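Local atomic coordinates of SYE1 (Shewanella oneidensis, PDB entry 4AWT), a protein that binds flavin mononucleotide and probably acts as an NAD(P)H-linked oxidoreductase on CH-CH groups, as expected of a flavoenzyme of the Old Yellow Enzyme type. Residues I269-W274 with L296-R301; S122-E127 with A196-D201; E57-S62 with W70-Y75. The protein carries 1 engineered substitution. All coordinates share one frame; numbering follows the deposited sequence. Where two conformers were deposited one is given.

Overall arrangement
Two of the three contacts lie on the eight-stranded parallel barrel, a worked example of a (βα)8 fold that carries its chemistry on the loops following its strands. Along the chain contact 3 closes first, contact 2 next and contact 1 last. Contacts 1 and 3 reach the same closed sheet, at strands 266-270 and 295-299 and at strand 53-60; their centres lie about 21 Å apart on opposite sides of the chain's centre, and each touches FMN. Contact 2 joins two loops, its centre about 25 Å from that of contact 1 and 24 Å from that of contact 3. The cofactor thus spans the barrel mouth, while contact 2 ties loops away from it.

Contact 1. Residues I269-W274 with L296-R301; sequences IAEVDW and LIYAGR. With BOG (octyl beta-D-glucopyranoside), chain D; FMN (flavin mononucleotide), chain B; SO4 (sulfate ion), chain C.
I269 and A270 run parallel to Y298 and A299 as neighbouring strands of the barrel, laced by backbone bonds from I269 N to I297 O (2.8 Å), from A299 N to I269 O and from E271 N to A299 O. With helix 282-291 the two strands form a β-α-β unit. The side chains of I269 and Y298 project together from one face of the sheet: I269 CB sits 4.0 Å from the centroid of the Y298 ring, over its face, in a CH-pi contact. E271, its CG anti to the backbone N (chi1 -175°), extends until OE1 is 3.2 Å from Y298 CD2, the carboxylate turned 72° from the ring. Y302 and K285 hold that carboxylate.

Beyond the strands V272 CB rests on G300 CA at 3.6 Å. Any CB on G300 would collide with V272 N, a buried donor without a partner in the model. R301 N gives its hydrogen to FMN O2P at 2.8 Å. In the conformer given, the R301 guanidinium meets a sulfate, probably from the crystallisation liquor, edge-on through hydrogen bonds from NH1 to O3 and NH2 to O2, with R323 as a further donor to the anion. The indole of W274 has octyl glucoside C3' over one face and the flavin towards the other, its CH2 coming 3.5 Å from FMN C8M. W274 NE1 donates to the glucoside ring oxygen O5 at 2.8 Å, nearly straight (166°). With an alanine in place of W274, the glucoside would probably lose this bond and its flat platform, and the flavin methyl the indole beside it. Strand pairing therefore continues into ligand binding: a backbone N-H grips the phosphate, while an aromatic wall flanks the isoalloxazine.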
loop_
_atom_site.group_PDB
_atom_site.type_symbol
_atom_site.label_atom_id
_atom_site.label_comp_id
_atom_site.label_asym_id
_atom_site.label_seq_id
_atom_site.Cartn_x
_atom_site.Cartn_y
_atom_site.Cartn_z
ATOM N N ILE A 269 9.323 0.885 0.180
ATOM C CA ILE A 269 9.635 0.914 -1.236
ATOM C C ILE A 269 9.054 -0.338 -1.896
ATOM O O ILE A 269 9.431 -1.474 -1.530
ATOM C CB ILE A 269 11.138 1.013 -1.484
ATOM C CG1 ILE A 269 11.746 2.221 -0.786
ATOM C CG2 ILE A 269 11.435 0.980 -2.972
ATOM C CD1 ILE A 269 11.207 3.562 -1.212
ATOM N N ALA A 270 8.160 -0.130 -2.856
ATOM C CA ALA A 270 7.603 -1.206 -3.659
ATOM C C ALA A 270 8.535 -1.393 -4.858
ATOM O O ALA A 270 8.517 -0.631 -5.831
ATOM C CB ALA A 270 6.207 -0.862 -4.110
ATOM N N GLU A 271 9.448 -2.348 -4.724
ATOM C CA GLU A 271 10.538 -2.561 -5.646
ATOM C C GLU A 271 10.169 -3.326 -6.898
ATOM O O GLU A 271 10.861 -3.231 -7.923
ATOM C CB GLU A 271 11.679 -3.267 -4.850
ATOM C CG GLU A 271 12.965 -3.483 -5.561
ATOM C CD GLU A 271 14.055 -3.996 -4.656
ATOM O OE1 GLU A 271 13.806 -4.097 -3.419
ATOM O OE2 GLU A 271 15.140 -4.296 -5.169
ATOM N N VAL A 272 9.113 -4.123 -6.819
ATOM C CA VAL A 272 8.555 -4.894 -7.930
ATOM C C VAL A 272 7.063 -4.700 -7.905
ATOM O O VAL A 272 6.478 -4.679 -6.804
ATOM C CB VAL A 272 8.887 -6.388 -7.792
ATOM C CG1 VAL A 272 8.209 -7.209 -8.888
ATOM C CG2 VAL A 272 10.387 -6.628 -7.774
ATOM N N ASP A 273 6.438 -4.588 -9.073
ATOM C CA ASP A 273 4.990 -4.669 -9.113
ATOM C C ASP A 273 4.653 -5.680 -10.206
ATOM O O ASP A 273 4.962 -5.525 -11.384
ATOM C CB ASP A 273 4.360 -3.311 -9.373
ATOM C CG ASP A 273 2.931 -3.199 -8.942
ATOM O OD1 ASP A 273 2.568 -3.755 -7.895
ATOM O OD2 ASP A 273 2.170 -2.481 -9.656
ATOM N N TRP A 274 4.132 -6.814 -9.732
ATOM C CA TRP A 274 3.837 -7.983 -10.571
ATOM C C TRP A 274 5.128 -8.473 -11.228
ATOM O O TRP A 274 6.002 -9.002 -10.523
ATOM C CB TRP A 274 2.695 -7.728 -11.512
ATOM C CG TRP A 274 1.434 -7.513 -10.751
ATOM C CD1 TRP A 274 0.820 -6.332 -10.506
ATOM C CD2 TRP A 274 0.665 -8.515 -10.109
ATOM N NE1 TRP A 274 -0.301 -6.539 -9.763
ATOM C CE2 TRP A 274 -0.424 -7.861 -9.507
ATOM C CE3 TRP A 274 0.752 -9.890 -9.967
ATOM C CZ2 TRP A 274 -1.406 -8.533 -8.789
ATOM C CZ3 TRP A 274 -0.261 -10.542 -9.247
ATOM C CH2 TRP A 274 -1.302 -9.845 -8.684
ATOM N N LEU A 296 13.163 1.493 7.111
ATOM C CA LEU A 296 13.063 1.342 5.674
ATOM C C LEU A 296 12.631 -0.080 5.358
ATOM O O LEU A 296 13.264 -1.058 5.775
ATOM C CB LEU A 296 14.433 1.793 5.158
ATOM C CG LEU A 296 14.614 1.916 3.664
ATOM C CD1 LEU A 296 13.547 2.796 3.026
ATOM C CD2 LEU A 296 15.997 2.484 3.342
ATOM N N ILE A 297 11.532 -0.196 4.623
ATOM C CA ILE A 297 10.925 -1.451 4.249
ATOM C C ILE A 297 11.011 -1.597 2.738
ATOM O O ILE A 297 10.693 -0.644 2.027
ATOM C CB ILE A 297 9.446 -1.523 4.682
ATOM C CG1 ILE A 297 9.255 -1.101 6.126
ATOM C CG2 ILE A 297 8.877 -2.885 4.371
ATOM C CD1 ILE A 297 7.840 -1.144 6.636
ATOM N N TYR A 298 11.422 -2.764 2.235
ATOM C CA TYR A 298 11.355 -3.074 0.811
ATOM C C TYR A 298 10.487 -4.303 0.616
ATOM O O TYR A 298 10.544 -5.232 1.415
ATOM C CB TYR A 298 12.734 -3.354 0.206
ATOM C CG TYR A 298 13.570 -2.133 -0.040
ATOM C CD1 TYR A 298 14.222 -1.464 0.973
ATOM C CD2 TYR A 298 13.714 -1.645 -1.319
ATOM C CE1 TYR A 298 15.007 -0.372 0.724
ATOM C CE2 TYR A 298 14.487 -0.510 -1.576
ATOM C CZ TYR A 298 15.139 0.126 -0.539
ATOM O OH TYR A 298 15.910 1.189 -0.852
ATOM N N ALA A 299 9.779 -4.332 -0.517
ATOM C CA ALA A 299 9.067 -5.525 -0.938
ATOM C C ALA A 299 9.209 -5.671 -2.450
ATOM O O ALA A 299 9.218 -4.673 -3.177
ATOM C CB ALA A 299 7.578 -5.460 -0.611
ATOM N N GLY A 300 9.288 -6.911 -2.903
ATOM C CA GLY A 300 9.284 -7.234 -4.326
ATOM C C GLY A 300 10.298 -8.341 -4.608
ATOM O O GLY A 300 11.484 -8.115 -4.621
ATOM N N ARG A 301 9.741 -9.546 -4.823
ATOM C CA ARG A 301 10.544 -10.706 -5.204
ATOM C C ARG A 301 11.627 -11.056 -4.179
ATOM O O ARG A 301 12.642 -11.649 -4.544
ATOM C CB ARG A 301 11.100 -10.658 -6.613
ATOM C CG ARG A 301 10.026 -10.654 -7.675
ATOM C CD ARG A 301 9.133 -11.862 -7.657
ATOM N NE ARG A 301 8.374 -11.992 -8.915
ATOM C CZ ARG A 301 7.322 -12.787 -9.071
ATOM N NH1 ARG A 301 6.834 -13.500 -8.099
ATOM N NH2 ARG A 301 6.759 -12.813 -10.283
HETATM C C1 BOG D . -3.793 -5.166 -9.197
HETATM O O1 BOG D . -3.866 -6.407 -9.845
HETATM C C2 BOG D . -4.373 -5.207 -7.819
HETATM O O2 BOG D . -5.761 -5.465 -7.844
HETATM C C3 BOG D . -4.194 -3.879 -7.065
HETATM O O3 BOG D . -4.537 -4.032 -5.716
HETATM C C4 BOG D . -2.701 -3.524 -7.096
HETATM O O4 BOG D . -2.528 -2.288 -6.489
HETATM C C5 BOG D . -2.136 -3.534 -8.512
HETATM O O5 BOG D . -2.375 -4.829 -9.027
HETATM C C6 BOG D . -0.660 -3.228 -8.535
HETATM O O6 BOG D . -0.301 -3.182 -9.905
HETATM C "C1'" BOG D . -3.883 -6.339 -11.251
HETATM C "C2'" BOG D . -4.141 -7.666 -11.959
HETATM C "C3'" BOG D . -3.325 -8.810 -11.439
HETATM C "C4'" BOG D . -3.165 -10.092 -12.247
HETATM C "C5'" BOG D . -3.716 -11.245 -11.403
HETATM C "C6'" BOG D . -5.006 -11.793 -12.017
HETATM C "C7'" BOG D . -5.563 -12.930 -11.142
HETATM C "C8'" BOG D . -6.453 -13.764 -12.056
HETATM N N1 FMN B . 0.385 -3.069 -3.156
HETATM C C2 FMN B . -0.158 -2.055 -2.493
HETATM O O2 FMN B . 0.524 -1.066 -2.114
HETATM N N3 FMN B . -1.513 -2.062 -2.196
HETATM C C4 FMN B . -2.360 -3.097 -2.560
HETATM O O4 FMN B . -3.553 -3.071 -2.158
HETATM C C4A FMN B . -1.797 -4.097 -3.350
HETATM N N5 FMN B . -2.589 -5.132 -3.845
HETATM C C5A FMN B . -1.925 -6.319 -4.257
HETATM C C6 FMN B . -2.652 -7.458 -4.500
HETATM C C7 FMN B . -2.033 -8.671 -4.885
HETATM C C7M FMN B . -2.887 -9.909 -5.013
HETATM C C8 FMN B . -0.682 -8.675 -5.065
HETATM C C8M FMN B . 0.066 -9.937 -5.444
HETATM C C9 FMN B . 0.074 -7.508 -4.831
HETATM C C9A FMN B . -0.535 -6.322 -4.416
HETATM N N10 FMN B . 0.223 -5.169 -4.121
HETATM C C10 FMN B . -0.399 -4.087 -3.530
HETATM C "C1'" FMN B . 1.684 -5.220 -4.238
HETATM C "C2'" FMN B . 2.364 -5.981 -3.085
HETATM O "O2'" FMN B . 2.261 -5.253 -1.873
HETATM C "C3'" FMN B . 3.844 -6.202 -3.327
HETATM O "O3'" FMN B . 4.571 -4.983 -3.330
HETATM C "C4'" FMN B . 4.182 -6.987 -4.607
HETATM O "O4'" FMN B . 3.340 -8.117 -4.771
HETATM C "C5'" FMN B . 5.652 -7.350 -4.695
HETATM O "O5'" FMN B . 6.043 -8.221 -3.621
HETATM P P FMN B . 6.147 -9.812 -3.883
HETATM O O1P FMN B . 4.739 -10.299 -4.122
HETATM O O2P FMN B . 7.034 -10.015 -5.091
HETATM O O3P FMN B . 6.740 -10.329 -2.595
HETATM S S SO4 C . 3.542 -14.795 -9.869
HETATM O O1 SO4 C . 2.688 -13.514 -9.862
HETATM O O2 SO4 C . 4.632 -14.609 -10.766
HETATM O O3 SO4 C . 4.338 -14.826 -8.523
HETATM O O4 SO4 C . 2.800 -16.021 -9.826
#

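Contact 2. Residues S122-E127 with A196-D201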
loop_
_atom_site.group_PDB
_atom_site.type_symbol
_atom_site.label_atom_id
_atom_site.label_comp_id
_atom_site.label_asym_id
_atom_site.label_seq_id
_atom_site.Cartn_x
_atom_site.Cartn_y
_atom_site.Cartn_z
ATOM N N SER A 122 -3.646 15.430 -13.975
ATOM C CA SER A 122 -3.808 15.847 -15.330
ATOM C C SER A 122 -4.915 15.122 -16.008
ATOM O O SER A 122 -5.555 14.241 -15.424
ATOM C CB SER A 122 -2.474 15.559 -16.063
ATOM O OG SER A 122 -1.527 16.405 -15.361
ATOM N N THR A 123 -5.143 15.368 -17.282
ATOM C CA THR A 123 -6.123 14.623 -18.070
ATOM C C THR A 123 -5.513 13.465 -18.829
ATOM O O THR A 123 -6.003 13.011 -19.848
ATOM C CB THR A 123 -6.903 15.533 -19.052
ATOM O OG1 THR A 123 -5.975 16.105 -19.949
ATOM C CG2 THR A 123 -7.642 16.580 -18.250
ATOM N N LEU A 124 -4.419 12.893 -18.386
ATOM C CA LEU A 124 -3.701 11.830 -19.072
ATOM C C LEU A 124 -4.273 10.512 -18.599
ATOM O O LEU A 124 -4.264 10.201 -17.416
ATOM C CB LEU A 124 -2.209 11.900 -18.739
ATOM C CG LEU A 124 -1.441 13.123 -19.262
ATOM C CD1 LEU A 124 -0.076 13.168 -18.605
ATOM C CD2 LEU A 124 -1.355 13.071 -20.764
ATOM N N LYS A 125 -4.743 9.702 -19.521
ATOM C CA LYS A 125 -5.102 8.312 -19.247
ATOM C C LYS A 125 -3.869 7.488 -18.961
ATOM O O LYS A 125 -2.816 7.632 -19.586
ATOM C CB LYS A 125 -5.795 7.780 -20.491
ATOM C CG LYS A 125 -6.294 6.368 -20.350
ATOM C CD LYS A 125 -6.845 5.851 -21.657
ATOM C CE LYS A 125 -7.250 4.404 -21.554
ATOM N NZ LYS A 125 -7.985 3.994 -22.786
ATOM N N ALA A 126 -3.999 6.571 -17.974
ATOM C CA ALA A 126 -2.919 5.587 -17.774
ATOM C C ALA A 126 -2.910 4.630 -18.955
ATOM O O ALA A 126 -3.930 3.975 -19.228
ATOM C CB ALA A 126 -3.131 4.832 -16.503
ATOM N N GLU A 127 -1.776 4.503 -19.638
ATOM C CA GLU A 127 -1.717 3.701 -20.839
ATOM C C GLU A 127 -1.464 2.245 -20.525
ATOM O O GLU A 127 -0.657 1.909 -19.678
ATOM C CB GLU A 127 -0.643 4.310 -21.769
ATOM C CG GLU A 127 -0.984 5.690 -22.293
ATOM C CD GLU A 127 -2.208 5.901 -23.134
ATOM O OE1 GLU A 127 -2.808 4.894 -23.594
ATOM O OE2 GLU A 127 -2.632 7.060 -23.396
ATOM N N ALA A 196 3.462 11.875 -15.805
ATOM C CA ALA A 196 2.047 11.782 -15.484
ATOM C C ALA A 196 1.422 13.113 -15.078
ATOM O O ALA A 196 0.221 13.170 -14.877
ATOM C CB ALA A 196 1.849 10.755 -14.373
ATOM N N ASN A 197 2.241 14.160 -14.951
ATOM C CA ASN A 197 1.838 15.404 -14.374
ATOM C C ASN A 197 2.179 16.520 -15.398
ATOM O O ASN A 197 3.309 16.877 -15.554
ATOM C CB ASN A 197 2.535 15.618 -13.065
ATOM C CG ASN A 197 2.120 16.849 -12.310
ATOM O OD1 ASN A 197 2.365 16.923 -11.042
ATOM N ND2 ASN A 197 1.556 17.766 -12.930
ATOM N N ASN A 198 1.103 17.065 -16.021
ATOM C CA ASN A 198 1.386 18.214 -16.900
ATOM C C ASN A 198 0.737 19.488 -16.350
ATOM O O ASN A 198 0.447 20.426 -17.121
ATOM C CB ASN A 198 0.959 17.909 -18.310
ATOM C CG ASN A 198 -0.480 17.589 -18.516
ATOM O OD1 ASN A 198 -0.790 17.063 -19.596
ATOM N ND2 ASN A 198 -1.394 17.877 -17.649
ATOM N N ARG A 199 0.543 19.610 -15.072
ATOM C CA ARG A 199 0.001 20.792 -14.438
ATOM C C ARG A 199 0.915 21.966 -14.605
ATOM O O ARG A 199 2.144 21.806 -14.577
ATOM C CB ARG A 199 -0.271 20.567 -12.956
ATOM C CG ARG A 199 -1.237 19.439 -12.648
ATOM C CD ARG A 199 -1.471 19.322 -11.163
ATOM N NE ARG A 199 -2.306 20.395 -10.645
ATOM C CZ ARG A 199 -3.614 20.356 -10.541
ATOM N NH1 ARG A 199 -4.309 19.285 -10.931
ATOM N NH2 ARG A 199 -4.264 21.372 -10.009
ATOM N N SER A 200 0.285 23.114 -14.703
ATOM C CA SER A 200 1.013 24.368 -14.799
ATOM C C SER A 200 0.912 25.233 -13.544
ATOM O O SER A 200 1.482 26.295 -13.515
ATOM C CB SER A 200 0.522 25.222 -15.993
ATOM O OG SER A 200 -0.882 25.401 -15.847
ATOM N N ASP A 201 0.194 24.750 -12.512
ATOM C CA ASP A 201 0.078 25.442 -11.241
ATOM C C ASP A 201 1.158 24.944 -10.326
ATOM O O ASP A 201 2.123 24.335 -10.739
ATOM C CB ASP A 201 -1.329 25.296 -10.709
ATOM C CG ASP A 201 -1.671 23.880 -10.226
ATOM O OD1 ASP A 201 -0.881 22.958 -10.368
ATOM O OD2 ASP A 201 -2.797 23.760 -9.700
HETATM O O HOH W 1 -3.986 17.934 -18.092
#
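The hydroxyl of S122 reaches the backbone of N198, where its OG accepts the hydrogen of N198 N at 2.8 Å (N-H...O angle 166°). With chi1 at -62°, OG stands beside its own backbone N and opposite the carbonyl carbon, which carries it towards the other loop. S122 and N198 each have two deposited conformers, and the placing of the N198 amide beside S122 is doubtful. In this conformer a water may link N198 ND2 with T123 N, from which it accepts at 2.9 Å.

L124 meets N198 from the opposite direction. Its isobutyl end lies across the A196-N197 peptide, CD1 coming 3.7 Å from A196 O, while N198 OD1 is 4.0 Å from L124 CG. This side of the contact is therefore van der Waals packing against polar backbone and amide atoms.

Further along, R199 fastens its own loop. Bent at chi3, it holds the D201 carboxylate in a side-on salt bridge, R199 NE to D201 OD1 at 2.9 Å and R199 NH2 to D201 OD2 at 2.8 Å, both on the syn side but some way out of the carboxylate plane. R199 NH1 turns to S121 O, just before 122-127, and to M151 O.

This is loop-to-loop packing outside the barrel sheet and away from the FMN site, between excursions that follow strands 96-102 and 177-181. It joins the loop between strands 119-120 and 130-133 to the one between helices 187-192 and 207-210; F191 of helix 187-192 packs on N197 and R199, and R106 meets both loops, bonding L124 O and touching A196.

Contact 3. Residues E57-S62 with W70-Y75; sequences EGTQIS and WTPGIY
Q60 and T71 clasp each other at the mouth of the TIM barrel, where the loop after strand 53-60 folds back over the strand's C-terminal end. T71 OG1 donates to Q60 OE1 at 2.7 Å, and Q60 NE2 returns a bond to T71 O at 2.9 Å, arriving 53° above that carbonyl's plane. Two bonds of opposite sense thus fix the amide's orientation; the side chain, bent sharply at chi2 (-92°), curls to reach both.

Next to this clasp, P72 O receives T59 OG1 at 2.7 Å, again from above its plane, and a weak bond from Q60 N. I74 N also donates to Q60 O at 3.1 Å. I74 CG2 packs against T59 CG2 (3.9 Å), and P72 CG lies 3.9 Å from E57 CG. At the outer end the ring of Y75 lies with S62 CA over one face and Q60 O at its edge.

A second shell positions these groups. W83 of helix 77-92 donates through NE1 to T59 OG1 and packs on E57, P72 and I74. Y45 and the backbone N of R27 hold the E57 carboxylate. The strand's own share in the cofactor site is G58, whose N donates to FMN O4. Solvent adds a last link, for Y75 OH lies 2.7 Å from a water that accepts a hydrogen bond from Q60 NE2 at 3.0 Å.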
loop_
_atom_site.group_PDB
_atom_site.type_symbol
_atom_site.label_atom_id
_atom_site.label_comp_id
_atom_site.label_asym_id
_atom_site.label_seq_id
_atom_site.Cartn_x
_atom_site.Cartn_y
_atom_site.Cartn_z
ATOM N N GLU A 57 -4.370 -4.435 2.950
ATOM C CA GLU A 57 -4.707 -4.092 1.598
ATOM C C GLU A 57 -5.150 -2.637 1.510
ATOM O O GLU A 57 -5.698 -2.065 2.457
ATOM C CB GLU A 57 -5.817 -5.007 1.076
ATOM C CG GLU A 57 -7.159 -4.910 1.837
ATOM C CD GLU A 57 -7.858 -6.258 1.755
ATOM O OE1 GLU A 57 -8.350 -6.645 0.672
ATOM O OE2 GLU A 57 -7.922 -6.941 2.804
ATOM N N GLY A 58 -4.983 -2.054 0.324
ATOM C CA GLY A 58 -5.453 -0.680 0.149
ATOM C C GLY A 58 -6.915 -0.574 0.525
ATOM O O GLY A 58 -7.760 -1.387 0.161
ATOM N N THR A 59 -7.223 0.515 1.242
ATOM C CA THR A 59 -8.589 0.755 1.690
ATOM C C THR A 59 -8.943 2.189 1.301
ATOM O O THR A 59 -8.295 3.165 1.678
ATOM C CB THR A 59 -8.737 0.417 3.183
ATOM O OG1 THR A 59 -10.096 0.573 3.581
ATOM C CG2 THR A 59 -7.892 1.186 4.145
ATOM N N GLN A 60 -9.950 2.313 0.452
ATOM C CA GLN A 60 -10.250 3.607 -0.169
ATOM C C GLN A 60 -10.784 4.586 0.854
ATOM O O GLN A 60 -11.603 4.285 1.730
ATOM C CB GLN A 60 -11.210 3.478 -1.344
ATOM C CG GLN A 60 -12.583 2.882 -1.034
ATOM C CD GLN A 60 -12.654 1.401 -1.221
ATOM O OE1 GLN A 60 -11.613 0.709 -1.282
ATOM N NE2 GLN A 60 -13.840 0.847 -1.275
ATOM N N ILE A 61 -10.352 5.851 0.692
ATOM C CA ILE A 61 -10.673 6.922 1.601
ATOM C C ILE A 61 -12.014 7.596 1.324
ATOM O O ILE A 61 -12.456 8.410 2.118
ATOM C CB ILE A 61 -9.543 7.980 1.623
ATOM C CG1 ILE A 61 -9.432 8.714 0.288
ATOM C CG2 ILE A 61 -8.240 7.358 2.051
ATOM C CD1 ILE A 61 -8.410 9.828 0.263
ATOM N N SER A 62 -12.641 7.260 0.210
ATOM C CA SER A 62 -13.885 7.897 -0.190
ATOM C C SER A 62 -14.478 7.063 -1.314
ATOM O O SER A 62 -13.792 6.188 -1.891
ATOM C CB SER A 62 -13.654 9.304 -0.712
ATOM O OG SER A 62 -13.019 9.225 -1.985
ATOM N N TRP A 70 -15.017 -4.404 -4.975
ATOM C CA TRP A 70 -15.115 -5.144 -3.710
ATOM C C TRP A 70 -13.926 -4.887 -2.782
ATOM O O TRP A 70 -13.669 -5.705 -1.887
ATOM C CB TRP A 70 -15.335 -6.656 -3.886
ATOM C CG TRP A 70 -16.328 -6.999 -4.970
ATOM C CD1 TRP A 70 -17.618 -6.510 -5.083
ATOM C CD2 TRP A 70 -16.102 -7.864 -6.070
ATOM N NE1 TRP A 70 -18.200 -7.054 -6.188
ATOM C CE2 TRP A 70 -17.289 -7.883 -6.828
ATOM C CE3 TRP A 70 -15.010 -8.611 -6.482
ATOM C CZ2 TRP A 70 -17.381 -8.642 -7.977
ATOM C CZ3 TRP A 70 -15.096 -9.364 -7.619
ATOM C CH2 TRP A 70 -16.279 -9.374 -8.363
ATOM N N THR A 71 -13.209 -3.782 -2.941
ATOM C CA THR A 71 -12.187 -3.431 -1.975
ATOM C C THR A 71 -12.819 -2.753 -0.783
ATOM O O THR A 71 -13.831 -2.020 -0.906
ATOM C CB THR A 71 -11.069 -2.580 -2.602
ATOM O OG1 THR A 71 -11.592 -1.314 -3.067
ATOM C CG2 THR A 71 -10.467 -3.270 -3.797
ATOM N N PRO A 72 -12.301 -2.967 0.423
ATOM C CA PRO A 72 -12.912 -2.402 1.616
ATOM C C PRO A 72 -12.627 -0.937 1.748
ATOM O O PRO A 72 -11.499 -0.498 1.531
ATOM C CB PRO A 72 -12.195 -3.166 2.760
ATOM C CG PRO A 72 -10.823 -3.480 2.158
ATOM C CD PRO A 72 -11.131 -3.821 0.712
ATOM N N GLY A 73 -13.624 -0.146 2.150
ATOM C CA GLY A 73 -13.410 1.238 2.437
ATOM C C GLY A 73 -13.077 1.506 3.881
ATOM O O GLY A 73 -13.137 0.635 4.746
ATOM N N ILE A 74 -12.761 2.797 4.166
ATOM C CA ILE A 74 -12.465 3.234 5.515
ATOM C C ILE A 74 -13.118 4.568 5.812
ATOM O O ILE A 74 -12.598 5.355 6.614
ATOM C CB ILE A 74 -10.960 3.164 5.822
ATOM C CG1 ILE A 74 -10.639 3.191 7.311
ATOM C CG2 ILE A 74 -10.173 4.196 5.028
ATOM C CD1 ILE A 74 -9.302 2.554 7.639
ATOM N N TYR A 75 -14.272 4.838 5.206
ATOM C CA TYR A 75 -14.941 6.116 5.356
ATOM C C TYR A 75 -16.341 6.030 5.980
ATOM O O TYR A 75 -16.812 7.094 6.420
ATOM C CB TYR A 75 -14.971 6.912 4.024
ATOM C CG TYR A 75 -15.622 6.206 2.903
ATOM C CD1 TYR A 75 -17.003 6.300 2.680
ATOM C CD2 TYR A 75 -14.920 5.383 2.015
ATOM C CE1 TYR A 75 -17.626 5.631 1.656
ATOM C CE2 TYR A 75 -15.518 4.700 0.999
ATOM C CZ TYR A 75 -16.908 4.840 0.824
ATOM O OH TYR A 75 -17.534 4.145 -0.183
HETATM O O HOH W 2 -16.382 2.280 -1.800
#